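Local coordinates for protein class D beta-lactamase (Fusobacterium nucleatum subsp. polymorphum, PDB 4IED) that probably hydrolyses beta-lactam antibiotics to substituted beta-amino acids, as a penicillin-binding class D enzyme linked to antibiotic resistance, at residues A[30-35]-A[156-161]; A[63-68]-A[169-174]; A[167-170]-A[175-178]; A[222-227]-A[245-250]. One frame throughout, in Å; residues are numbered along the deposited sequence.

Contact 1. Residues A[30-35]-A[156-161]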
loop_
_atom_site.group_PDB
_atom_site.type_symbol
_atom_site.label_atom_id
_atom_site.label_comp_id
_atom_site.label_asym_id
_atom_site.label_seq_id
_atom_site.Cartn_x
_atom_site.Cartn_y
_atom_site.Cartn_z
ATOM N N THR A 30 -1.562 -13.283 -6.367
ATOM C CA THR A 30 -0.199 -13.503 -6.080
ATOM C C THR A 30 0.093 -12.997 -4.653
ATOM O O THR A 30 -0.617 -12.117 -4.118
ATOM C CB THR A 30 0.694 -12.680 -7.072
ATOM O OG1 THR A 30 2.092 -13.011 -6.843
ATOM C CG2 THR A 30 0.506 -11.132 -6.968
ATOM N N PHE A 31 1.182 -13.521 -4.061
ATOM C CA PHE A 31 1.574 -13.093 -2.722
ATOM C C PHE A 31 3.094 -13.234 -2.617
ATOM O O PHE A 31 3.665 -14.233 -3.007
ATOM C CB PHE A 31 0.853 -14.036 -1.759
ATOM C CG PHE A 31 0.956 -13.717 -0.231
ATOM C CD1 PHE A 31 1.413 -12.543 0.269
ATOM C CD2 PHE A 31 0.605 -14.741 0.683
ATOM C CE1 PHE A 31 1.448 -12.343 1.634
ATOM C CE2 PHE A 31 0.717 -14.552 2.072
ATOM C CZ PHE A 31 1.141 -13.363 2.470
ATOM N N VAL A 32 3.754 -12.157 -2.184
ATOM C CA VAL A 32 5.184 -12.137 -1.941
ATOM C C VAL A 32 5.444 -11.681 -0.549
ATOM O O VAL A 32 4.906 -10.694 -0.131
ATOM C CB VAL A 32 5.858 -11.141 -2.927
ATOM C CG1 VAL A 32 7.347 -11.134 -2.757
ATOM C CG2 VAL A 32 5.488 -11.532 -4.342
ATOM N N VAL A 33 6.334 -12.413 0.110
ATOM C CA VAL A 33 6.860 -12.015 1.402
ATOM C C VAL A 33 8.391 -12.025 1.310
ATOM O O VAL A 33 8.966 -13.018 0.925
ATOM C CB VAL A 33 6.389 -12.889 2.553
ATOM C CG1 VAL A 33 7.122 -12.500 3.875
ATOM C CG2 VAL A 33 4.862 -12.878 2.678
ATOM N N TYR A 34 9.028 -10.912 1.716
ATOM C CA TYR A 34 10.505 -10.785 1.807
ATOM C C TYR A 34 10.864 -10.864 3.274
ATOM O O TYR A 34 10.361 -10.057 4.089
ATOM C CB TYR A 34 11.041 -9.524 1.188
ATOM C CG TYR A 34 12.557 -9.335 1.339
ATOM C CD1 TYR A 34 13.430 -10.177 0.688
ATOM C CD2 TYR A 34 13.091 -8.359 2.198
ATOM C CE1 TYR A 34 14.808 -10.041 0.858
ATOM C CE2 TYR A 34 14.433 -8.193 2.346
ATOM C CZ TYR A 34 15.286 -8.988 1.644
ATOM O OH TYR A 34 16.651 -8.902 1.791
ATOM N N ASP A 35 11.718 -11.836 3.592
ATOM C CA ASP A 35 12.293 -12.023 4.934
ATOM C C ASP A 35 13.668 -11.404 4.974
ATOM O O ASP A 35 14.573 -11.929 4.336
ATOM C CB ASP A 35 12.308 -13.552 5.160
ATOM C CG ASP A 35 12.976 -14.005 6.466
ATOM O OD1 ASP A 35 13.891 -13.262 7.001
ATOM O OD2 ASP A 35 12.724 -15.160 6.873
ATOM N N GLU A 156 7.655 -5.289 -6.772
ATOM C CA GLU A 156 8.105 -3.945 -6.696
ATOM C C GLU A 156 7.630 -3.327 -5.418
ATOM O O GLU A 156 8.398 -2.554 -4.795
ATOM C CB GLU A 156 7.574 -3.189 -7.965
ATOM C CG GLU A 156 8.421 -3.432 -9.199
ATOM C CD GLU A 156 7.828 -2.906 -10.444
ATOM O OE1 GLU A 156 6.644 -2.595 -10.600
ATOM O OE2 GLU A 156 8.679 -2.868 -11.429
ATOM N N GLN A 157 6.385 -3.548 -5.024
ATOM C CA GLN A 157 5.853 -2.994 -3.756
ATOM C C GLN A 157 6.724 -3.524 -2.603
ATOM O O GLN A 157 7.120 -2.738 -1.709
ATOM C CB GLN A 157 4.436 -3.398 -3.525
ATOM C CG GLN A 157 3.425 -2.831 -4.527
ATOM C CD GLN A 157 2.480 -1.821 -3.973
ATOM O OE1 GLN A 157 1.240 -1.737 -4.445
ATOM N NE2 GLN A 157 2.884 -1.046 -3.064
ATOM N N VAL A 158 7.007 -4.810 -2.545
ATOM C CA VAL A 158 7.791 -5.417 -1.466
ATOM C C VAL A 158 9.155 -4.775 -1.388
ATOM O O VAL A 158 9.660 -4.518 -0.292
ATOM C CB VAL A 158 7.829 -6.944 -1.663
ATOM C CG1 VAL A 158 8.877 -7.550 -0.697
ATOM C CG2 VAL A 158 6.471 -7.536 -1.394
ATOM N N LYS A 159 9.802 -4.553 -2.535
ATOM C CA LYS A 159 11.136 -3.924 -2.515
ATOM C C LYS A 159 11.090 -2.550 -1.884
ATOM O O LYS A 159 11.917 -2.196 -1.017
ATOM C CB LYS A 159 11.746 -3.925 -3.916
ATOM C CG LYS A 159 12.143 -5.305 -4.444
ATOM C CD LYS A 159 12.890 -5.371 -5.760
ATOM C CE LYS A 159 13.067 -6.844 -6.251
ATOM N NZ LYS A 159 13.522 -6.960 -7.708
ATOM N N LEU A 160 10.080 -1.754 -2.236
ATOM C CA LEU A 160 9.924 -0.444 -1.686
ATOM C C LEU A 160 9.644 -0.463 -0.186
ATOM O O LEU A 160 10.157 0.353 0.612
ATOM C CB LEU A 160 8.845 0.368 -2.353
ATOM C CG LEU A 160 9.135 0.987 -3.685
ATOM C CD1 LEU A 160 7.820 1.419 -4.347
ATOM C CD2 LEU A 160 10.110 2.109 -3.568
ATOM N N LEU A 161 8.822 -1.408 0.234
ATOM C CA LEU A 161 8.368 -1.476 1.635
ATOM C C LEU A 161 9.519 -1.974 2.509
ATOM O O LEU A 161 9.655 -1.524 3.630
ATOM C CB LEU A 161 7.151 -2.382 1.735
ATOM C CG LEU A 161 5.924 -1.722 1.159
ATOM C CD1 LEU A 161 4.833 -2.771 0.881
ATOM C CD2 LEU A 161 5.303 -0.570 1.989
#

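Contact 2. Residues A[63-68]-A[169-174]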
loop_
_atom_site.group_PDB
_atom_site.type_symbol
_atom_site.label_atom_id
_atom_site.label_comp_id
_atom_site.label_asym_id
_atom_site.label_seq_id
_atom_site.Cartn_x
_atom_site.Cartn_y
_atom_site.Cartn_z
ATOM N N ASN A 63 2.244 8.560 -1.829
ATOM C CA ASN A 63 1.734 9.879 -2.000
ATOM C C ASN A 63 2.019 10.688 -0.696
ATOM O O ASN A 63 2.492 11.858 -0.785
ATOM C CB ASN A 63 0.233 9.788 -2.376
ATOM C CG ASN A 63 -0.326 11.059 -2.991
ATOM O OD1 ASN A 63 0.317 12.071 -3.182
ATOM N ND2 ASN A 63 -1.644 11.015 -3.340
ATOM N N THR A 64 1.768 10.086 0.455
ATOM C CA THR A 64 2.041 10.802 1.717
ATOM C C THR A 64 3.536 11.172 1.835
ATOM O O THR A 64 3.873 12.325 2.150
ATOM C CB THR A 64 1.750 9.912 2.928
ATOM O OG1 THR A 64 0.360 9.421 2.861
ATOM C CG2 THR A 64 1.927 10.687 4.235
ATOM N N LEU A 65 4.421 10.218 1.454
ATOM C CA LEU A 65 5.882 10.486 1.592
ATOM C C LEU A 65 6.305 11.605 0.703
ATOM O O LEU A 65 7.034 12.518 1.113
ATOM C CB LEU A 65 6.609 9.214 1.280
ATOM C CG LEU A 65 8.077 9.194 1.435
ATOM C CD1 LEU A 65 8.575 9.531 2.854
ATOM C CD2 LEU A 65 8.739 7.944 0.934
ATOM N N ILE A 66 5.834 11.630 -0.549
ATOM C CA ILE A 66 6.173 12.705 -1.439
ATOM C C ILE A 66 5.589 14.025 -0.988
ATOM O O ILE A 66 6.216 15.095 -1.085
ATOM C CB ILE A 66 5.678 12.406 -2.870
ATOM C CG1 ILE A 66 6.396 11.146 -3.414
ATOM C CG2 ILE A 66 5.873 13.538 -3.802
ATOM C CD1 ILE A 66 5.716 10.494 -4.620
ATOM N N GLY A 67 4.381 14.043 -0.450
ATOM C CA GLY A 67 3.822 15.268 0.106
ATOM C C GLY A 67 4.593 15.858 1.262
ATOM O O GLY A 67 4.789 17.042 1.316
ATOM N N LEU A 68 4.991 14.963 2.185
ATOM C CA LEU A 68 5.859 15.435 3.272
ATOM C C LEU A 68 7.158 15.964 2.763
ATOM O O LEU A 68 7.610 17.019 3.258
ATOM C CB LEU A 68 6.122 14.292 4.254
ATOM C CG LEU A 68 4.885 13.778 5.045
ATOM C CD1 LEU A 68 5.279 12.455 5.683
ATOM C CD2 LEU A 68 4.391 14.854 6.033
ATOM N N LEU A 169 14.937 4.699 2.166
ATOM C CA LEU A 169 14.591 5.392 0.926
ATOM C C LEU A 169 15.277 6.775 0.920
ATOM O O LEU A 169 15.633 7.289 1.971
ATOM C CB LEU A 169 13.072 5.524 0.746
ATOM C CG LEU A 169 12.310 4.241 0.600
ATOM C CD1 LEU A 169 10.799 4.466 0.691
ATOM C CD2 LEU A 169 12.642 3.630 -0.783
ATOM N N PRO A 170 15.395 7.374 -0.269
ATOM C CA PRO A 170 16.100 8.684 -0.339
ATOM C C PRO A 170 15.252 9.894 -0.014
ATOM O O PRO A 170 15.011 10.789 -0.865
ATOM C CB PRO A 170 16.545 8.720 -1.829
ATOM C CG PRO A 170 15.512 7.984 -2.563
ATOM C CD PRO A 170 15.090 6.832 -1.633
ATOM N N PHE A 171 14.725 9.906 1.188
ATOM C CA PHE A 171 13.707 10.870 1.720
ATOM C C PHE A 171 14.158 11.154 3.156
ATOM O O PHE A 171 14.876 10.350 3.793
ATOM C CB PHE A 171 12.322 10.304 1.712
ATOM C CG PHE A 171 11.741 10.217 0.329
ATOM C CD1 PHE A 171 12.066 9.183 -0.568
ATOM C CD2 PHE A 171 10.853 11.195 -0.146
ATOM C CE1 PHE A 171 11.573 9.183 -1.860
ATOM C CE2 PHE A 171 10.363 11.160 -1.420
ATOM C CZ PHE A 171 10.750 10.131 -2.304
ATOM N N LYS A 172 13.714 12.267 3.691
ATOM C CA LYS A 172 14.088 12.627 5.049
ATOM C C LYS A 172 13.702 11.533 6.021
ATOM O O LYS A 172 12.593 10.962 5.973
ATOM C CB LYS A 172 13.480 13.949 5.552
ATOM C CG LYS A 172 14.412 14.674 6.497
ATOM C CD LYS A 172 13.896 16.087 6.865
ATOM C CE LYS A 172 13.696 16.913 5.595
ATOM N NZ LYS A 172 14.961 17.490 5.091
ATOM N N LEU A 173 14.550 11.227 7.000
ATOM C CA LEU A 173 14.231 10.259 8.001
ATOM C C LEU A 173 12.904 10.537 8.746
ATOM O O LEU A 173 12.129 9.606 8.963
ATOM C CB LEU A 173 15.389 10.194 9.006
ATOM C CG LEU A 173 16.537 9.272 8.752
ATOM C CD1 LEU A 173 16.603 8.329 7.559
ATOM C CD2 LEU A 173 17.793 9.634 9.611
ATOM N N GLU A 174 12.610 11.761 9.051
ATOM C CA GLU A 174 11.433 12.047 9.861
ATOM C C GLU A 174 10.209 11.891 8.981
ATOM O O GLU A 174 9.209 11.660 9.519
ATOM C CB GLU A 174 11.414 13.405 10.612
ATOM C CG GLU A 174 12.705 14.086 10.684
ATOM C CD GLU A 174 12.643 15.027 9.508
ATOM O OE1 GLU A 174 13.351 16.077 9.501
ATOM O OE2 GLU A 174 11.737 14.654 8.738
#

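Contact 3. Residues A[167-170]-A[175-178]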
loop_
_atom_site.group_PDB
_atom_site.type_symbol
_atom_site.label_atom_id
_atom_site.label_comp_id
_atom_site.label_asym_id
_atom_site.label_seq_id
_atom_site.Cartn_x
_atom_site.Cartn_y
_atom_site.Cartn_z
ATOM N N SER A 167 13.797 2.913 6.880
ATOM C CA SER A 167 14.121 4.331 6.597
ATOM C C SER A 167 15.292 4.413 5.632
ATOM O O SER A 167 16.108 5.327 5.698
ATOM C CB SER A 167 14.352 5.140 7.878
ATOM O OG SER A 167 13.087 5.187 8.590
ATOM N N LYS A 168 15.307 3.555 4.624
ATOM C CA LYS A 168 16.409 3.508 3.640
ATOM C C LYS A 168 16.079 4.094 2.288
ATOM O O LYS A 168 16.891 4.066 1.363
ATOM C CB LYS A 168 16.909 2.046 3.453
ATOM C CG LYS A 168 17.784 1.590 4.610
ATOM C CD LYS A 168 18.181 0.162 4.363
ATOM C CE LYS A 168 19.084 -0.279 5.508
ATOM N NZ LYS A 168 20.423 0.302 5.590
ATOM N N LEU A 169 14.937 4.699 2.166
ATOM C CA LEU A 169 14.591 5.392 0.926
ATOM C C LEU A 169 15.277 6.775 0.920
ATOM O O LEU A 169 15.633 7.289 1.971
ATOM C CB LEU A 169 13.072 5.524 0.746
ATOM C CG LEU A 169 12.310 4.241 0.600
ATOM C CD1 LEU A 169 10.799 4.466 0.691
ATOM C CD2 LEU A 169 12.642 3.630 -0.783
ATOM N N PRO A 170 15.395 7.374 -0.269
ATOM C CA PRO A 170 16.100 8.684 -0.339
ATOM C C PRO A 170 15.252 9.894 -0.014
ATOM O O PRO A 170 15.011 10.789 -0.865
ATOM C CB PRO A 170 16.545 8.720 -1.829
ATOM C CG PRO A 170 15.512 7.984 -2.563
ATOM C CD PRO A 170 15.090 6.832 -1.633
ATOM N N ASN A 175 10.321 12.005 7.666
ATOM C CA ASN A 175 9.174 11.795 6.821
ATOM C C ASN A 175 8.894 10.310 6.657
ATOM O O ASN A 175 7.723 9.884 6.725
ATOM C CB ASN A 175 9.411 12.446 5.467
ATOM C CG ASN A 175 9.494 13.981 5.580
ATOM O OD1 ASN A 175 8.932 14.475 6.522
ATOM N ND2 ASN A 175 10.111 14.703 4.630
ATOM N N GLN A 176 9.954 9.488 6.501
ATOM C CA GLN A 176 9.755 8.053 6.491
ATOM C C GLN A 176 9.157 7.585 7.800
ATOM O O GLN A 176 8.253 6.742 7.831
ATOM C CB GLN A 176 11.032 7.291 6.123
ATOM C CG GLN A 176 11.551 7.655 4.761
ATOM C CD GLN A 176 12.852 6.991 4.418
ATOM O OE1 GLN A 176 13.982 7.656 4.500
ATOM N NE2 GLN A 176 12.809 5.751 4.090
ATOM N N GLU A 177 9.620 8.142 8.896
ATOM C CA GLU A 177 9.101 7.751 10.247
ATOM C C GLU A 177 7.560 8.006 10.358
ATOM O O GLU A 177 6.823 7.229 10.917
ATOM C CB GLU A 177 9.852 8.488 11.381
ATOM C CG GLU A 177 9.729 7.815 12.738
ATOM C CD GLU A 177 10.341 6.356 12.653
ATOM O OE1 GLU A 177 11.360 6.117 11.914
ATOM O OE2 GLU A 177 9.897 5.556 13.436
ATOM N N GLN A 178 7.145 9.163 9.873
ATOM C CA GLN A 178 5.766 9.545 9.870
ATOM C C GLN A 178 4.930 8.586 9.079
ATOM O O GLN A 178 3.852 8.125 9.527
ATOM C CB GLN A 178 5.587 10.948 9.366
ATOM C CG GLN A 178 5.947 12.030 10.326
ATOM C CD GLN A 178 5.805 13.335 9.674
ATOM O OE1 GLN A 178 4.722 13.863 9.433
ATOM N NE2 GLN A 178 6.923 13.864 9.255
HETATM O O HOH W 1 13.018 7.234 10.139
#

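Contact 4. Residues A[222-227]-A[245-250]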
loop_
_atom_site.group_PDB
_atom_site.type_symbol
_atom_site.label_atom_id
_atom_site.label_comp_id
_atom_site.label_asym_id
_atom_site.label_seq_id
_atom_site.Cartn_x
_atom_site.Cartn_y
_atom_site.Cartn_z
ATOM N N TYR A 222 9.379 -8.514 7.872
ATOM C CA TYR A 222 8.752 -9.250 6.767
ATOM C C TYR A 222 7.950 -8.290 5.964
ATOM O O TYR A 222 6.932 -7.800 6.440
ATOM C CB TYR A 222 7.859 -10.384 7.302
ATOM C CG TYR A 222 8.543 -11.333 8.242
ATOM C CD1 TYR A 222 8.613 -11.004 9.602
ATOM C CD2 TYR A 222 9.058 -12.569 7.817
ATOM C CE1 TYR A 222 9.204 -11.819 10.534
ATOM C CE2 TYR A 222 9.744 -13.338 8.775
ATOM C CZ TYR A 222 9.800 -12.970 10.102
ATOM O OH TYR A 222 10.480 -13.777 11.084
ATOM N N SER A 223 8.412 -7.975 4.741
ATOM C CA SER A 223 7.675 -7.036 3.906
ATOM C C SER A 223 6.801 -7.871 2.960
ATOM O O SER A 223 7.195 -8.951 2.515
ATOM C CB SER A 223 8.618 -6.223 3.074
ATOM O OG SER A 223 9.338 -5.322 3.952
ATOM N N PHE A 224 5.602 -7.406 2.694
ATOM C CA PHE A 224 4.649 -8.256 1.948
ATOM C C PHE A 224 3.770 -7.410 1.052
ATOM O O PHE A 224 3.517 -6.236 1.181
ATOM C CB PHE A 224 3.752 -9.054 2.887
ATOM C CG PHE A 224 2.780 -8.196 3.686
ATOM C CD1 PHE A 224 1.517 -7.834 3.156
ATOM C CD2 PHE A 224 3.106 -7.801 4.971
ATOM C CE1 PHE A 224 0.652 -7.062 3.868
ATOM C CE2 PHE A 224 2.213 -7.021 5.685
ATOM C CZ PHE A 224 1.010 -6.643 5.117
ATOM N N ALA A 225 3.323 -8.133 -0.005
ATOM C CA ALA A 225 2.228 -7.719 -0.942
ATOM C C ALA A 225 1.416 -8.871 -1.473
ATOM O O ALA A 225 2.005 -9.841 -1.963
ATOM C CB ALA A 225 2.824 -6.955 -2.110
ATOM N N ILE A 226 0.105 -8.693 -1.345
ATOM C CA ILE A 226 -0.852 -9.627 -1.967
ATOM C C ILE A 226 -1.705 -8.791 -2.882
ATOM O O ILE A 226 -2.065 -7.650 -2.623
ATOM C CB ILE A 226 -1.694 -10.359 -0.911
ATOM C CG1 ILE A 226 -2.536 -11.525 -1.543
ATOM C CG2 ILE A 226 -2.620 -9.451 -0.123
ATOM C CD1 ILE A 226 -3.073 -12.417 -0.457
ATOM N N ASN A 227 -2.010 -9.391 -4.029
ATOM C CA ASN A 227 -3.174 -8.902 -4.838
ATOM C C ASN A 227 -3.957 -10.073 -5.363
ATOM O O ASN A 227 -3.486 -11.172 -5.546
ATOM C CB ASN A 227 -2.751 -7.868 -5.912
ATOM C CG ASN A 227 -1.916 -8.448 -7.041
ATOM O OD1 ASN A 227 -2.325 -9.305 -7.775
ATOM N ND2 ASN A 227 -0.728 -7.856 -7.248
ATOM N N GLU A 245 -3.182 -15.375 7.776
ATOM C CA GLU A 245 -3.118 -16.833 7.917
ATOM C C GLU A 245 -1.667 -17.270 7.678
ATOM O O GLU A 245 -1.137 -18.123 8.385
ATOM C CB GLU A 245 -4.127 -17.519 6.961
ATOM C CG GLU A 245 -5.568 -17.433 7.488
ATOM C CD GLU A 245 -6.654 -18.151 6.705
ATOM O OE1 GLU A 245 -6.385 -19.264 6.199
ATOM O OE2 GLU A 245 -7.823 -17.580 6.732
ATOM N N TYR A 246 -0.991 -16.715 6.675
ATOM C CA TYR A 246 0.396 -17.076 6.440
ATOM C C TYR A 246 1.253 -16.677 7.638
ATOM O O TYR A 246 2.102 -17.479 8.108
ATOM C CB TYR A 246 0.933 -16.349 5.171
ATOM C CG TYR A 246 2.436 -16.503 4.992
ATOM C CD1 TYR A 246 2.928 -17.658 4.475
ATOM C CD2 TYR A 246 3.320 -15.518 5.363
ATOM C CE1 TYR A 246 4.289 -17.934 4.332
ATOM C CE2 TYR A 246 4.711 -15.771 5.268
ATOM C CZ TYR A 246 5.169 -16.943 4.731
ATOM O OH TYR A 246 6.530 -17.205 4.552
ATOM N N PHE A 247 1.110 -15.451 8.142
ATOM C CA PHE A 247 1.970 -15.025 9.273
ATOM C C PHE A 247 1.652 -15.742 10.587
ATOM O O PHE A 247 2.559 -15.906 11.405
ATOM C CB PHE A 247 2.000 -13.530 9.405
ATOM C CG PHE A 247 2.830 -12.856 8.355
ATOM C CD1 PHE A 247 4.235 -13.006 8.377
ATOM C CD2 PHE A 247 2.273 -12.047 7.415
ATOM C CE1 PHE A 247 5.006 -12.487 7.433
ATOM C CE2 PHE A 247 3.103 -11.477 6.428
ATOM C CZ PHE A 247 4.455 -11.662 6.486
ATOM N N LYS A 248 0.448 -16.319 10.708
ATOM C CA LYS A 248 0.143 -17.158 11.878
ATOM C C LYS A 248 0.847 -18.514 11.669
ATOM O O LYS A 248 1.444 -19.064 12.657
ATOM C CB LYS A 248 -1.358 -17.327 12.022
ATOM C CG LYS A 248 -2.015 -16.093 12.692
ATOM C CD LYS A 248 -3.492 -16.135 12.870
ATOM C CE LYS A 248 -4.341 -16.251 11.585
ATOM N NZ LYS A 248 -5.746 -16.475 11.903
ATOM N N ASN A 249 0.869 -19.061 10.443
ATOM C CA ASN A 249 1.542 -20.331 10.120
ATOM C C ASN A 249 3.035 -20.340 10.461
ATOM O O ASN A 249 3.576 -21.332 10.899
ATOM C CB ASN A 249 1.371 -20.641 8.626
ATOM C CG ASN A 249 1.965 -21.988 8.240
ATOM O OD1 ASN A 249 2.973 -22.070 7.528
ATOM N ND2 ASN A 249 1.337 -23.022 8.652
ATOM N N ILE A 250 3.666 -19.200 10.282
ATOM C CA ILE A 250 5.056 -19.042 10.542
ATOM C C ILE A 250 5.341 -18.380 11.907
ATOM O O ILE A 250 6.473 -18.008 12.227
ATOM C CB ILE A 250 5.878 -18.410 9.421
ATOM C CG1 ILE A 250 5.473 -16.977 9.137
ATOM C CG2 ILE A 250 5.782 -19.171 8.111
ATOM C CD1 ILE A 250 6.563 -16.205 8.412
#

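Contact 1. Residues A[30-35]-A[156-161]
Val158 sets its two methyl groups against strand 29-35, one toward Val32 and one toward Tyr34. The contact joins helix 154-165 to the central antiparallel sheet of the beta-lactamase fold. Val32 and Tyr34, two residues apart on the strand, both direct CB at the helix. Val33, between them, faces the other side of the sheet, where it packs on Tyr246 and Phe247 of helix 238-249. The side chains of Val32 and Val158 cross obliquely, with Val32 CG1 3.9 Å from Val158 CG2. The same Val158 methyl also lies 3.7 Å from Val32 O, so it packs on the strand backbone as well as on a side chain.

Tyr34 takes part with the root of its side chain, not the ring. Its CG lies anti to the backbone N (chi1 177°), which carries the ring away from the helix. The phenol end turns to Asp39, where Tyr34 OH is hydrogen-bonded to OD1. Next along the strand is Asp35, which binds magnesium in a crystal structure of this protein, though no ion sits there in this chain. The contact itself is apolar and mostly buried. Its closest approach is between Tyr34 CB and Val158 CG1, at 3.5 Å.

Contact 2. Residues A[63-68]-A[169-174]
Leu65 reaches Phe171 with CG swung to the far side from its own amide nitrogen (chi1 -176°); this points the branched end across at the ring, where both methyls meet the phenylalanine. Phe171 turns the other way about its first torsion (chi1 -73°), with CG opposite the carbonyl carbon, and this offers a ring face to Leu65. Leu65 CD2 sits over that face, 3.9 Å from the centroid of the Phe171 ring and 14° off its normal. This is a CH-pi contact. Leu65 CG lies over the same ring, 3.8 Å from Phe171 CD2. The other methyl reaches back to the stem, with Leu65 CD1 4.0 Å from Phe171 CB.

Leu169 adds a further apolar wall, its CD1 4.0 Å from Leu65 CD2. Ile66 makes a looser approach, with CG1 4.4 Å from Phe171 CE2. The chain between Leu169 and Phe171 bends in an inverse gamma turn centred on Pro170. Lys172 then takes the N-cap position of helix 173-182.

Helix 62-69 follows closely on the carboxylated lysine at position 60, whose backbone O is hydrogen-bonded by Thr64 OG1. The four residues that touch are all buried and meet through hydrocarbon alone. Between these side chains, fit of shape and dispersion do the work; the polar tie of the same helix to the loop lies at its end, where Glu69 OE1 takes Lys172 N.

Contact 3. Residues A[167-170]-A[175-178]
The flat amide of Gln176 is slotted between Ser167 and Leu169. Ser167 CA lies over one side of the amide plane, 3.7 Å from Gln176 CD. Leu169 CB lies over the opposite side, 4.0 Å from the same carbon. The end of the group looks toward the backbone of residues 167-169, and Leu169 O is 3.7 Å from Gln176 CD. Which end of the amide is oxygen is uncertain, but its place against the backbone is not. The side chain gets there because it runs extended beyond CG (chi2 176°).

The loop it meets closes the preceding helix, 154-165. Ser167 has positive phi (54°) and is the C-prime residue of a Schellman motif. In that motif Lys168 N bonds to Leu163 O and Ser167 N to Leu164 O. The chain then turns into helix 173-182, so Gln176 packs back on the connection that leads into its own helix. That helix is tied to its surroundings by hydrogen bonds from Asn175 ND2 to Glu69 OE1 and between Gln178 OE1 and Val76 N.

The second flat group is the carboxylate of Glu177, on a chain bent at chi2 (61°). It meets Ser167 through one water. Ser167 OG donates to the water at 2.6 Å, and the water donates to Glu177 OE1 at 2.7 Å. Directly, Ser167 OG and Glu177 OE1 are 3.9 Å apart.

Contact 4. Residues A[222-227]-A[245-250]
Phe247 leaves helix 238-249 with CB directed at strand 221-229, where it meets Tyr222 and Phe224. The three form an aromatic cluster between this helix and the central sheet of the beta-lactamase fold. Helix 154-165 packs on the opposite side of that strand, where Ser223 and Ala225 touch Val158.

From CB, the side chain of Phe247 places CG opposite its own carbonyl carbon, and the far half of the ring does the touching. On one flank, Phe247 CE1 lies 3.5 Å from Tyr222 CB. The same Phe247 CE1 is 3.8 Å from Tyr222 CG. On the other flank, Phe247 CE2 is 4.0 Å from Phe224 CD2. At the tip, Phe247 CZ comes within 3.7 Å of Tyr222 CB. One face of the ring carries a neighbour from its own helix, as Tyr246 CD2 stands 3.9 Å above the centre of the Phe247 ring.

The edge of Phe247 is turned toward the face of Tyr222 in an offset T-shaped pair. The centroids of these two rings are 5.8 Å apart and the planes meet at 68°. Phe224 and Phe247 are inclined at 61°, in a pairing of no standard type. Phe224 has its CG between backbone N and carbonyl carbon (chi1 67°). This lays the Phe224 ring past Phe247, and CD2 is the ring atom that meets it.

The Tyr222 side chain also touches Asp35 of the magnesium site. Beyond the helix, Ile250 extends the apolar patch, with its CD1 4.3 Å from Tyr222 CE2.

How the contacts relate
Contacts 1 and 4 pack helices on opposite sides of one sheet. Their strands, 29-35 and 221-229, are neighbours, joined by backbone hydrogen bonds such as Tyr34 N to Ser223 O. Contact 1 is small and aliphatic, whereas contact 4 is aromatic and less buried. Contacts 2 and 3 belong to the helical part and share Leu169 and Pro170, their centres about 6 Å apart. Contact 2 is wholly buried and apolar. Contact 3, nearer the surface, adds an amide and a water bridge. Leu160 of the 156-161 segment touches Leu169, which links contact 1 to both. Contact 4 stays apart from contacts 2 and 3, with nearest atoms about 10 Å away.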